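Local coordinates for protein cadherin-23 (Mus musculus, PDB 5UZ8) that probably serves as a calcium-dependent adhesion protein of hearing and mechanotransduction, with extracellular cadherin repeats strung end to end and bound calcium ions at their ends, at residues A31-D36 and I45-L50; Q59-D62 and G66-I69; A191-G196 and N201-S206; M245-Q250 and L258-E263; E268-D273 and V279-P284. All blocks are in the same frame, centred on the assembly; numbering follows the deposited sequence. Where two conformers were deposited one is given.

Interaction 1: residues A31-D36 and I45-L50; sequences AVAAVD and ITYTLL. With CA (calcium ion), chain H.
Ala34 and Tyr47 make the polar link between residues 31-36 and 45-50, a bond from backbone to side chain. Ala34 N donates to Tyr47 OH over 2.9 Å, nearly straight at 176°, and lies at the ring's edge, in its plane. Tyr47 holds CG beside its own backbone N (chi1 -61°), which sends the ring across the gap between the strands, 8.9 Å wide between the CA atoms of Ala33 and Tyr47. A phenylalanine in its place would probably leave the buried Ala34 amide without its acceptor and the two strands without this tie.

The van der Waals contacts lie beside this bond. Ile45 CD1 reaches Ala34 O at 3.3 Å and Asp36 CB at 3.9 Å, while its other branch turns back, CG2 resting 3.7 Å above one face of the Tyr47 ring near the rim. Ala34 CB faces both residues, 4.3 Å from Ile45 CD1 and equally far from Tyr47 CE2.

Metal binding forms the third group. Asp36 offers both carboxylate oxygens to a calcium ion, OD2 at 2.3 Å and OD1 farther off; Asn3, Asp38, Asn42, Asp90 and a water help complete the site. This tie between the two sheets of a beta sandwich, beside the first aspartate of an Asp-X-Asp motif, is in keeping with the calcium-binding end of a cadherin repeat.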
# COMPACT_ATOMS: atom_id res chain seq x y z
N ALA A 31 41.09 21.46 4.56
CA ALA A 31 42.18 22.22 5.13
C ALA A 31 43.01 22.81 4.03
O ALA A 31 43.44 22.08 3.14
CB ALA A 31 43.04 21.33 5.99
N VAL A 32 43.16 24.13 4.07
CA VAL A 32 43.95 24.85 3.07
C VAL A 32 45.11 25.53 3.77
O VAL A 32 45.12 25.66 5.00
CB VAL A 32 43.10 25.88 2.31
CG1 VAL A 32 41.87 25.23 1.71
CG2 VAL A 32 42.70 27.05 3.19
N ALA A 33 46.09 25.99 2.99
CA ALA A 33 47.26 26.61 3.54
C ALA A 33 47.84 27.58 2.53
O ALA A 33 47.81 27.31 1.32
CB ALA A 33 48.31 25.56 3.90
N ALA A 34 48.33 28.69 3.04
CA ALA A 34 49.11 29.62 2.27
C ALA A 34 50.47 29.77 2.93
O ALA A 34 50.63 29.45 4.11
CB ALA A 34 48.41 30.96 2.21
N VAL A 35 51.43 30.28 2.17
CA VAL A 35 52.77 30.54 2.68
C VAL A 35 53.18 31.96 2.35
O VAL A 35 52.72 32.53 1.38
CB VAL A 35 53.81 29.56 2.12
CG1 VAL A 35 53.50 28.14 2.58
CG2 VAL A 35 53.87 29.64 0.61
N ASP A 36 54.03 32.51 3.18
CA ASP A 36 54.59 33.82 2.96
C ASP A 36 56.03 33.68 3.40
O ASP A 36 56.27 33.37 4.57
CB ASP A 36 53.86 34.85 3.81
CG ASP A 36 54.32 36.26 3.54
OD1 ASP A 36 55.53 36.56 3.67
OD2 ASP A 36 53.45 37.10 3.19
N ILE A 45 50.71 34.67 8.85
CA ILE A 45 49.48 34.61 8.07
C ILE A 45 48.27 34.43 8.96
O ILE A 45 48.24 33.52 9.77
CB ILE A 45 49.52 33.48 7.01
CG1 ILE A 45 50.69 33.76 6.04
CG2 ILE A 45 48.19 33.39 6.25
CD1 ILE A 45 51.03 32.58 5.16
N THR A 46 47.26 35.27 8.74
CA THR A 46 45.94 35.19 9.36
C THR A 46 44.91 34.75 8.30
O THR A 46 44.87 35.32 7.20
CB THR A 46 45.53 36.59 9.86
OG1 THR A 46 46.44 36.99 10.88
CG2 THR A 46 44.12 36.64 10.42
N TYR A 47 44.10 33.75 8.63
CA TYR A 47 43.07 33.27 7.73
C TYR A 47 41.72 33.77 8.20
O TYR A 47 41.42 33.70 9.39
CB TYR A 47 43.02 31.73 7.68
CG TYR A 47 44.30 31.10 7.19
CD1 TYR A 47 45.34 30.85 8.05
CD2 TYR A 47 44.47 30.77 5.84
CE1 TYR A 47 46.54 30.31 7.61
CE2 TYR A 47 45.65 30.22 5.39
CZ TYR A 47 46.68 29.97 6.27
OH TYR A 47 47.84 29.40 5.82
N THR A 48 40.94 34.28 7.26
CA THR A 48 39.53 34.56 7.49
C THR A 48 38.71 33.97 6.33
O THR A 48 39.25 33.70 5.24
CB THR A 48 39.27 36.08 7.58
OG1 THR A 48 39.75 36.72 6.38
CG2 THR A 48 39.99 36.69 8.79
N LEU A 49 37.41 33.79 6.57
CA LEU A 49 36.45 33.36 5.55
C LEU A 49 35.52 34.50 5.16
O LEU A 49 35.10 35.29 6.04
CB LEU A 49 35.60 32.21 6.08
CG LEU A 49 36.38 30.97 6.53
CD1 LEU A 49 35.41 29.83 6.75
CD2 LEU A 49 37.45 30.56 5.52
N LEU A 50 35.22 34.60 3.86
CA LEU A 50 34.33 35.62 3.29
C LEU A 50 33.27 35.03 2.40
O LEU A 50 33.45 33.97 1.83
CB LEU A 50 35.14 36.61 2.46
CG LEU A 50 36.19 37.40 3.20
CD1 LEU A 50 37.10 38.10 2.21
CD2 LEU A 50 35.52 38.41 4.12
CA CA H . 54.44 39.17 3.32
O HOH W 1 55.02 41.51 3.38

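Interaction 2: residues Q59-D62 and G66-I69; sequences QLED and GKVI
Gln59 and Ile69 are paired across an antiparallel beta hairpin at the edge of one sheet of the first cadherin repeat of this fragment. They form a hydrogen-bonded pair, with Ile69 N to Gln59 O at 2.8 Å and Gln59 N to Ile69 O at 3.0 Å. Their side chains share one side of the sheet, where Gln59 CG and Ile69 CG1 meet at 3.8 Å. In Ile69, CG1 sits between the backbone N and the carbonyl carbon (chi1 67°), a rotation that leans it over the partner strand and brings CD1 near Glu61 CA.

Glu61 marks the place where the first strand gives way to the turn. Its amide still keeps the strand pattern, Glu61 N donating to Lys67 O at 2.9 Å, and its side chain then runs alongside that of Lys67, both pointing the same way. Lys67 NZ forms a salt bridge with Glu61 OE2 at 2.9 Å, on the syn side of the carboxylate and 21° out of its plane; the lysine's CD lies against the same group. A methionine here would probably leave the Glu61 carboxylate without its charged mate and set its end free to turn.

On the other side of the sheet Leu60 faces Val68, with Tyr47 and Leu49 packed on the leucine from strand 46-53. Leu60 CD2 there touches Val68 CG2 at 3.9 Å.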
# COMPACT_ATOMS: atom_id res chain seq x y z
N GLN A 59 33.21 27.22 9.33
CA GLN A 59 34.02 28.20 10.01
C GLN A 59 35.45 27.69 10.11
O GLN A 59 35.69 26.48 10.08
CB GLN A 59 33.48 28.49 11.41
CG GLN A 59 33.58 27.30 12.36
CD GLN A 59 32.75 27.52 13.60
OE1 GLN A 59 31.54 27.47 13.53
NE2 GLN A 59 33.41 27.77 14.73
N LEU A 60 36.39 28.62 10.26
CA LEU A 60 37.78 28.23 10.50
C LEU A 60 37.81 27.72 11.94
O LEU A 60 37.16 28.30 12.79
CB LEU A 60 38.72 29.41 10.34
CG LEU A 60 38.94 29.76 8.85
CD1 LEU A 60 39.45 31.18 8.70
CD2 LEU A 60 39.92 28.78 8.23
N GLU A 61 38.54 26.64 12.21
CA GLU A 61 38.79 26.26 13.61
C GLU A 61 39.41 27.41 14.39
O GLU A 61 38.93 27.77 15.50
CB GLU A 61 39.67 25.04 13.69
CG GLU A 61 39.87 24.51 15.10
CD GLU A 61 40.45 23.13 15.05
OE1 GLU A 61 39.67 22.15 15.11
OE2 GLU A 61 41.68 23.05 14.79
N ASP A 62 40.46 28.00 13.81
CA ASP A 62 41.18 29.15 14.37
C ASP A 62 41.74 30.02 13.24
O ASP A 62 42.06 29.49 12.17
CB ASP A 62 42.35 28.63 15.22
CG ASP A 62 42.90 29.69 16.17
OD1 ASP A 62 42.24 29.97 17.18
OD2 ASP A 62 44.00 30.24 15.89
N GLY A 66 44.36 27.17 8.21
CA GLY A 66 43.30 27.09 7.22
C GLY A 66 42.43 25.84 7.36
O GLY A 66 41.88 25.35 6.37
N LYS A 67 42.24 25.37 8.59
CA LYS A 67 41.37 24.23 8.80
C LYS A 67 39.92 24.67 8.92
O LYS A 67 39.58 25.41 9.84
CB LYS A 67 41.77 23.45 10.05
CG LYS A 67 40.96 22.17 10.18
CD LYS A 67 41.07 21.55 11.56
CE LYS A 67 42.44 20.99 11.84
NZ LYS A 67 42.49 20.72 13.31
N VAL A 68 39.05 24.21 8.02
CA VAL A 68 37.65 24.60 7.99
C VAL A 68 36.84 23.43 8.50
O VAL A 68 36.99 22.30 8.01
CB VAL A 68 37.20 24.97 6.56
CG1 VAL A 68 35.72 25.31 6.54
CG2 VAL A 68 38.05 26.12 6.02
N ILE A 69 36.01 23.72 9.50
CA ILE A 69 35.16 22.73 10.15
C ILE A 69 33.68 23.08 9.99
O ILE A 69 33.31 24.22 9.70
CB ILE A 69 35.51 22.59 11.65
CG1 ILE A 69 35.15 23.87 12.44
CG2 ILE A 69 36.98 22.23 11.81
CD1 ILE A 69 35.49 23.86 13.92
O HOH W 2 41.78 26.77 11.37

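Interaction 3: residues A191-G196 and N201-S206; sequences AKDNPG and NRRENS. With CA (calcium ion), chain I.
Asp193 O is gripped by the Arg202 guanidinium: NE donates at 2.7 Å, with the oxygen only 2° out of the guanidinium plane, and NH2 adds a weak second bond at 3.1 Å. The flat group is sandwiched. Lys192 CD lies 3.3 Å above the centre of one face, its aliphatic chain crossing the arginine at about a right angle, and Pro195 CA covers the opposite face nearer the rim. A bend at chi3 (71°) turns the Arg202 tip toward Asp193; NH2 also forms a salt bridge with Glu152 of strand 151-155.

The Asp193 carboxylate divides its work between the opposing backbone and the metal. OD1 accepts from Arg203 N at 2.8 Å, the donor standing above the carboxylate plane, while OD2 binds a calcium ion at 2.3 Å; Asn110, Asn112, Asp142, Asp144 and Phe148 complete that site. The bond to Arg203 N probably helps to hold this first-shell ligand in place. Next along, Asn194 ND2 donates to Asn201 O at 2.8 Å, approaching from above that carbonyl's plane.

Regular hairpin pairing resumes farther from the calcium ion, where Ala191 N meets Asn205 O at 2.9 Å. Strands 184-193 and 204-214 are central in the mixed sheet of this fragment's second cadherin repeat, flanked by strands 151-155 and 121-126, with Ala191 packed on Ile151 and Tyr153 of this sheet and on Phe116 of strand 115-116 in the other.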
# COMPACT_ATOMS: atom_id res chain seq x y z
N ALA A 191 7.12 -0.12 0.36
CA ALA A 191 7.96 0.68 -0.54
C ALA A 191 9.37 0.66 0.05
O ALA A 191 9.55 0.99 1.22
CB ALA A 191 7.44 2.10 -0.61
N LYS A 192 10.35 0.24 -0.75
CA LYS A 192 11.73 0.09 -0.27
C LYS A 192 12.66 0.81 -1.26
O LYS A 192 12.59 0.57 -2.48
CB LYS A 192 12.07 -1.38 -0.11
CG LYS A 192 13.45 -1.70 0.42
CD LYS A 192 13.71 -3.22 0.45
CE LYS A 192 12.67 -4.00 1.23
NZ LYS A 192 13.10 -5.41 1.49
N ASP A 193 13.48 1.70 -0.76
CA ASP A 193 14.33 2.49 -1.63
C ASP A 193 15.65 1.77 -1.93
O ASP A 193 15.85 0.65 -1.49
CB ASP A 193 14.52 3.92 -1.05
CG ASP A 193 15.39 3.95 0.18
OD1 ASP A 193 16.12 2.96 0.48
OD2 ASP A 193 15.39 5.01 0.83
N ASN A 194 16.54 2.44 -2.67
CA ASN A 194 17.93 2.04 -2.87
C ASN A 194 18.10 0.60 -3.39
O ASN A 194 18.77 -0.23 -2.77
CB ASN A 194 18.74 2.29 -1.56
CG ASN A 194 20.25 2.22 -1.76
OD1 ASN A 194 20.77 2.34 -2.87
ND2 ASN A 194 20.97 2.02 -0.63
N PRO A 195 17.41 0.29 -4.52
CA PRO A 195 17.42 -1.08 -5.00
C PRO A 195 18.82 -1.60 -5.32
O PRO A 195 19.72 -0.86 -5.73
CB PRO A 195 16.50 -1.02 -6.25
CG PRO A 195 16.62 0.41 -6.72
CD PRO A 195 16.70 1.20 -5.43
N GLY A 196 19.02 -2.88 -5.03
CA GLY A 196 20.27 -3.56 -5.29
C GLY A 196 21.31 -3.42 -4.19
O GLY A 196 22.28 -4.16 -4.19
N ASN A 201 21.34 -0.56 4.06
CA ASN A 201 21.33 0.82 3.52
C ASN A 201 20.04 1.05 2.71
O ASN A 201 19.95 2.01 1.99
CB ASN A 201 22.63 1.16 2.68
CG ASN A 201 22.91 2.71 2.48
OD1 ASN A 201 22.55 3.57 3.28
ND2 ASN A 201 23.60 3.02 1.40
N ARG A 202 19.03 0.20 2.90
CA ARG A 202 17.71 0.39 2.28
C ARG A 202 16.69 0.78 3.34
O ARG A 202 16.65 0.14 4.40
CB ARG A 202 17.25 -0.88 1.57
CG ARG A 202 18.21 -1.33 0.48
CD ARG A 202 17.64 -2.43 -0.41
NE ARG A 202 16.61 -1.91 -1.28
CZ ARG A 202 15.82 -2.64 -2.06
NH1 ARG A 202 15.94 -3.96 -2.13
NH2 ARG A 202 14.89 -2.04 -2.77
N ARG A 203 15.90 1.80 3.05
CA ARG A 203 14.85 2.28 3.91
C ARG A 203 13.50 1.93 3.31
O ARG A 203 13.35 1.79 2.09
CB ARG A 203 14.96 3.80 4.09
CG ARG A 203 16.11 4.26 4.93
CD ARG A 203 16.24 5.77 4.95
NE ARG A 203 17.24 6.22 5.93
CZ ARG A 203 17.02 6.40 7.24
NH1 ARG A 203 18.01 6.83 8.01
NH2 ARG A 203 15.83 6.19 7.79
N GLU A 204 12.51 1.80 4.18
CA GLU A 204 11.18 1.37 3.78
C GLU A 204 10.08 1.99 4.62
O GLU A 204 10.32 2.44 5.77
CB GLU A 204 11.08 -0.14 3.88
CG GLU A 204 11.14 -0.70 5.29
CD GLU A 204 11.21 -2.21 5.31
OE1 GLU A 204 10.43 -2.84 6.03
OE2 GLU A 204 12.08 -2.79 4.61
N ASN A 205 8.87 1.82 4.12
CA ASN A 205 7.66 2.02 4.89
C ASN A 205 6.59 1.13 4.29
O ASN A 205 6.66 0.75 3.09
CB ASN A 205 7.19 3.48 4.83
CG ASN A 205 7.72 4.33 5.97
OD1 ASN A 205 7.60 3.97 7.14
ND2 ASN A 205 8.29 5.49 5.64
N SER A 206 5.61 0.81 5.11
CA SER A 206 4.47 0.02 4.63
C SER A 206 3.18 0.78 4.78
O SER A 206 3.06 1.69 5.60
CB SER A 206 4.41 -1.27 5.42
OG SER A 206 4.25 -0.99 6.80
CA CA I . 15.70 7.27 0.43

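Interaction 4: residues M245-Q250 and L258-E263; sequences MLATDQ and LTYSLE. With CA (calcium ion), chain E.
Beside a calcium site of the third cadherin repeat of this fragment, a beta sandwich, Leu258 and Tyr260 lean on residues 245-250. Asp249 opens the Asp-X-Asp motif of this site and binds the calcium ion through both carboxylate oxygens, OD2 at 2.4 Å and OD1 at 2.6 Å. Asn217, Cys219, Asp251, Asn255 and Asp299 supply the other protein ligands, and the adjoining Gln250 touches a bound glutathione.

Leu258 spreads its two methyl groups along the chain, from Ala247 to the metal ligand. CD1 presses on Ala247 O at 3.4 Å and also meets Ala247 CB, whereas CD2 lies on Asp249 CB at 3.8 Å, so that one leucine contacts both the Ala247 backbone, two residues before the ligand, and the CB of the calcium-binding Asp249. Holding CG beside the backbone N (chi1 -58°) aims the fork that way.

Tyr260 supplies the polar tie. Its ring passes obliquely by Met245 O, with CE1 4.1 Å from Ala247 CB, while Leu246 CD1 comes near the hydroxyl. At the end of the ring Ala247 N, lying at the edge and in plane, donates to Tyr260 OH over 3.0 Å at an angle of 175°.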
# COMPACT_ATOMS: atom_id res chain seq x y z
N MET A 245 -40.17 -26.74 4.44
CA MET A 245 -39.10 -26.91 3.48
C MET A 245 -38.10 -25.79 3.72
O MET A 245 -38.49 -24.65 4.03
CB MET A 245 -39.64 -26.83 2.05
CG MET A 245 -40.66 -27.91 1.71
SD MET A 245 -40.10 -29.60 2.00
CE MET A 245 -38.75 -29.73 0.85
N LEU A 246 -36.82 -26.11 3.57
CA LEU A 246 -35.75 -25.14 3.83
C LEU A 246 -34.63 -25.30 2.81
O LEU A 246 -34.02 -26.36 2.68
CB LEU A 246 -35.22 -25.29 5.26
CG LEU A 246 -34.07 -24.35 5.65
CD1 LEU A 246 -34.54 -22.90 5.77
CD2 LEU A 246 -33.40 -24.80 6.94
N ALA A 247 -34.39 -24.25 2.04
CA ALA A 247 -33.25 -24.19 1.14
C ALA A 247 -32.22 -23.19 1.68
O ALA A 247 -32.55 -22.37 2.55
CB ALA A 247 -33.71 -23.78 -0.24
N THR A 248 -30.99 -23.32 1.19
CA THR A 248 -29.89 -22.41 1.51
C THR A 248 -29.36 -21.75 0.25
O THR A 248 -29.49 -22.28 -0.85
CB THR A 248 -28.72 -23.11 2.22
OG1 THR A 248 -28.21 -24.16 1.39
CG2 THR A 248 -29.18 -23.69 3.56
N ASP A 249 -28.72 -20.61 0.43
CA ASP A 249 -28.16 -19.85 -0.68
C ASP A 249 -27.00 -19.05 -0.13
O ASP A 249 -27.15 -18.33 0.85
CB ASP A 249 -29.25 -18.95 -1.29
CG ASP A 249 -28.79 -18.18 -2.52
OD1 ASP A 249 -27.71 -17.53 -2.49
OD2 ASP A 249 -29.55 -18.16 -3.52
N GLN A 250 -25.82 -19.24 -0.72
CA GLN A 250 -24.57 -18.74 -0.16
C GLN A 250 -24.29 -17.25 -0.42
O GLN A 250 -23.37 -16.69 0.14
CB GLN A 250 -23.41 -19.57 -0.70
CG GLN A 250 -23.48 -21.06 -0.31
CD GLN A 250 -23.64 -21.25 1.17
OE1 GLN A 250 -22.75 -20.87 1.93
NE2 GLN A 250 -24.73 -21.92 1.59
N LEU A 258 -34.86 -15.97 -0.14
CA LEU A 258 -35.51 -17.06 -0.87
C LEU A 258 -37.01 -17.02 -0.76
O LEU A 258 -37.56 -16.73 0.32
CB LEU A 258 -35.02 -18.41 -0.33
CG LEU A 258 -33.52 -18.64 -0.38
CD1 LEU A 258 -33.15 -19.98 0.26
CD2 LEU A 258 -33.03 -18.57 -1.81
N THR A 259 -37.68 -17.34 -1.86
CA THR A 259 -39.11 -17.50 -1.84
C THR A 259 -39.43 -18.90 -2.37
O THR A 259 -38.82 -19.37 -3.34
CB THR A 259 -39.83 -16.38 -2.62
OG1 THR A 259 -39.28 -16.27 -3.92
CG2 THR A 259 -39.61 -15.05 -1.96
N TYR A 260 -40.39 -19.55 -1.73
CA TYR A 260 -40.78 -20.94 -2.07
C TYR A 260 -42.06 -21.00 -2.90
O TYR A 260 -42.98 -20.21 -2.72
CB TYR A 260 -41.01 -21.74 -0.79
CG TYR A 260 -39.78 -21.82 0.05
CD1 TYR A 260 -38.81 -22.79 -0.19
CD2 TYR A 260 -39.55 -20.89 1.05
CE1 TYR A 260 -37.66 -22.84 0.59
CE2 TYR A 260 -38.39 -20.93 1.81
CZ TYR A 260 -37.45 -21.90 1.57
OH TYR A 260 -36.28 -21.95 2.33
N SER A 261 -42.11 -21.96 -3.80
CA SER A 261 -43.30 -22.22 -4.58
C SER A 261 -43.37 -23.72 -4.82
O SER A 261 -42.40 -24.45 -4.55
CB SER A 261 -43.26 -21.44 -5.90
OG SER A 261 -42.09 -21.78 -6.64
N LEU A 262 -44.54 -24.17 -5.25
CA LEU A 262 -44.77 -25.55 -5.68
C LEU A 262 -45.05 -25.63 -7.18
O LEU A 262 -45.67 -24.72 -7.76
CB LEU A 262 -45.98 -26.14 -4.98
CG LEU A 262 -45.90 -26.14 -3.46
CD1 LEU A 262 -47.16 -26.72 -2.84
CD2 LEU A 262 -44.65 -26.87 -2.99
N GLU A 263 -44.64 -26.75 -7.76
CA GLU A 263 -44.85 -27.04 -9.19
C GLU A 263 -45.29 -28.48 -9.38
O GLU A 263 -45.16 -29.33 -8.48
CB GLU A 263 -43.54 -26.80 -9.98
CG GLU A 263 -43.32 -25.37 -10.38
CD GLU A 263 -41.99 -25.17 -11.10
OE1 GLU A 263 -41.33 -26.17 -11.48
OE2 GLU A 263 -41.60 -24.01 -11.28
CA CA E . -28.23 -16.69 -4.92

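Interaction 5: residues E268-D273 and V279-P284; sequences EAFSVD and VTTQRP
Phe270 runs from the backbone of residues 268-273 into the interior, and its near edge skirts the opposing strand of residues 279-284. CB lies 3.5 Å from Thr280 O; with CG set beside the backbone N (chi1 -60°), the ring keeps this oxygen at its edge, near its plane, where CD2 passes at 3.7 Å. The same CD2 meets Val279 CG1, and farther out CE2 touches Thr281 CG2 at 4.0 Å, the two side chains crossing at a slant. Beyond the two segments the ring packs edge-to-face with Phe291.

Backbone bonds of an antiparallel hairpin join the two segments. Ser271 and Thr280 form the hydrogen-bonded pair, with Ser271 N to Thr280 O and Thr280 N to Ser271 O both at 2.8 Å. One pair along, Val272 CG2 meets Val279 CG2 at 3.9 Å. Where the strands end, Gln282 N donates to Ala269 O at 2.7 Å, coming from well above the carbonyl plane, and its NE2 donates to Phe270 O at 2.7 Å, again from above the carbonyl plane. Arg283 then extends past Ala269, its NH2 3.8 Å from Ala269 CB; that nitrogen forms a salt bridge with Glu289 and reaches Glu268 through a water.

Strand 278-281 is the middle one of a three-stranded antiparallel sheet, with 241-244 along its other edge. Phe270 and Val272 point to the facing sheet, onto Leu262 of strand 259-263, between the layers of the cadherin sandwich.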
# COMPACT_ATOMS: atom_id res chain seq x y z
N GLU A 268 -52.12 -28.05 -6.94
CA GLU A 268 -53.49 -27.63 -6.56
C GLU A 268 -54.04 -28.14 -5.20
O GLU A 268 -54.92 -27.52 -4.62
CB GLU A 268 -54.48 -27.96 -7.70
CG GLU A 268 -54.82 -29.46 -7.93
CD GLU A 268 -53.62 -30.36 -8.31
OE1 GLU A 268 -52.73 -29.91 -9.09
OE2 GLU A 268 -53.57 -31.54 -7.80
N ALA A 269 -53.52 -29.27 -4.72
CA ALA A 269 -53.95 -29.83 -3.44
C ALA A 269 -53.15 -29.31 -2.22
O ALA A 269 -53.52 -29.61 -1.08
CB ALA A 269 -53.90 -31.34 -3.47
N PHE A 270 -52.07 -28.58 -2.47
CA PHE A 270 -51.23 -28.06 -1.39
C PHE A 270 -50.86 -26.60 -1.63
O PHE A 270 -51.05 -26.08 -2.73
CB PHE A 270 -49.93 -28.88 -1.33
CG PHE A 270 -50.14 -30.34 -1.05
CD1 PHE A 270 -50.41 -31.22 -2.07
CD2 PHE A 270 -50.11 -30.83 0.25
CE1 PHE A 270 -50.65 -32.55 -1.82
CE2 PHE A 270 -50.32 -32.17 0.52
CZ PHE A 270 -50.59 -33.03 -0.51
N SER A 271 -50.33 -25.97 -0.59
CA SER A 271 -49.82 -24.61 -0.66
C SER A 271 -48.53 -24.53 0.11
O SER A 271 -48.36 -25.25 1.10
CB SER A 271 -50.81 -23.63 -0.05
OG SER A 271 -51.93 -23.49 -0.88
N VAL A 272 -47.62 -23.67 -0.33
CA VAL A 272 -46.44 -23.38 0.46
C VAL A 272 -46.39 -21.89 0.76
O VAL A 272 -46.66 -21.06 -0.13
CB VAL A 272 -45.14 -23.84 -0.22
CG1 VAL A 272 -44.85 -23.06 -1.50
CG2 VAL A 272 -43.97 -23.74 0.75
N ASP A 273 -46.11 -21.55 2.01
CA ASP A 273 -45.97 -20.15 2.39
C ASP A 273 -44.70 -19.68 1.71
O ASP A 273 -43.64 -20.27 1.91
CB ASP A 273 -45.80 -20.02 3.90
CG ASP A 273 -45.73 -18.56 4.37
OD1 ASP A 273 -44.69 -17.91 4.17
OD2 ASP A 273 -46.74 -18.05 4.89
N VAL A 279 -45.43 -26.03 4.12
CA VAL A 279 -46.39 -26.65 3.20
C VAL A 279 -47.64 -27.07 4.00
O VAL A 279 -47.51 -27.75 5.03
CB VAL A 279 -45.77 -27.88 2.51
CG1 VAL A 279 -46.79 -28.58 1.60
CG2 VAL A 279 -44.52 -27.49 1.71
N THR A 280 -48.81 -26.67 3.49
CA THR A 280 -50.10 -27.07 4.02
C THR A 280 -50.98 -27.68 2.95
O THR A 280 -50.73 -27.50 1.75
CB THR A 280 -50.85 -25.87 4.61
OG1 THR A 280 -50.85 -24.81 3.64
CG2 THR A 280 -50.18 -25.41 5.91
N THR A 281 -52.01 -28.42 3.39
CA THR A 281 -52.98 -28.99 2.46
C THR A 281 -53.96 -27.89 2.06
O THR A 281 -54.16 -26.95 2.84
CB THR A 281 -53.78 -30.14 3.11
OG1 THR A 281 -54.47 -29.65 4.29
CG2 THR A 281 -52.83 -31.30 3.48
N GLN A 282 -54.52 -27.99 0.85
CA GLN A 282 -55.60 -27.06 0.41
C GLN A 282 -56.98 -27.73 0.56
O GLN A 282 -58.02 -27.08 0.36
CB GLN A 282 -55.41 -26.60 -1.05
CG GLN A 282 -54.30 -25.58 -1.31
CD GLN A 282 -54.42 -24.89 -2.68
OE1 GLN A 282 -55.50 -24.45 -3.08
NE2 GLN A 282 -53.30 -24.79 -3.40
N ARG A 283 -57.00 -29.01 0.90
CA ARG A 283 -58.24 -29.78 1.01
C ARG A 283 -57.99 -31.06 1.78
O ARG A 283 -56.84 -31.50 1.89
CB ARG A 283 -58.77 -30.13 -0.39
CG ARG A 283 -57.82 -30.98 -1.24
CD ARG A 283 -58.54 -31.38 -2.53
NE ARG A 283 -57.68 -32.11 -3.45
CZ ARG A 283 -57.39 -33.41 -3.36
NH1 ARG A 283 -57.84 -34.16 -2.36
NH2 ARG A 283 -56.60 -33.96 -4.28
N PRO A 284 -59.07 -31.72 2.26
CA PRO A 284 -58.88 -33.09 2.73
C PRO A 284 -58.37 -34.01 1.64
O PRO A 284 -58.70 -33.82 0.45
CB PRO A 284 -60.29 -33.52 3.17
CG PRO A 284 -61.23 -32.44 2.72
CD PRO A 284 -60.43 -31.20 2.49
O HOH W 3 -55.92 -32.81 -6.83
O HOH W 4 -55.85 -25.21 -5.37
O HOH W 5 -48.69 -23.09 3.77

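In the fold
The five contacts sample three consecutive cadherin repeats of an elongated chain, with the centres of interactions 1 and 5 about 113 Å apart. Interactions 1 and 2 share the first of these, their centres about 9 Å apart; Gly66 O takes a probable hydrogen bond from Val32 N, and Leu60 CD1 packs on the backbone of Tyr47 and Thr48. Interactions 4 and 5 are likewise joined in the last, through Val272 and Leu262, with centres about 16 Å apart. Interaction 4 repeats the tyrosine bridge of interaction 1, with centres about 98 Å apart. Interactions 1, 3 and 4 each hold an aspartate of a different calcium site, and the side chain of the one in interaction 4, Asp249, is about 7 Å from the bound glutathione.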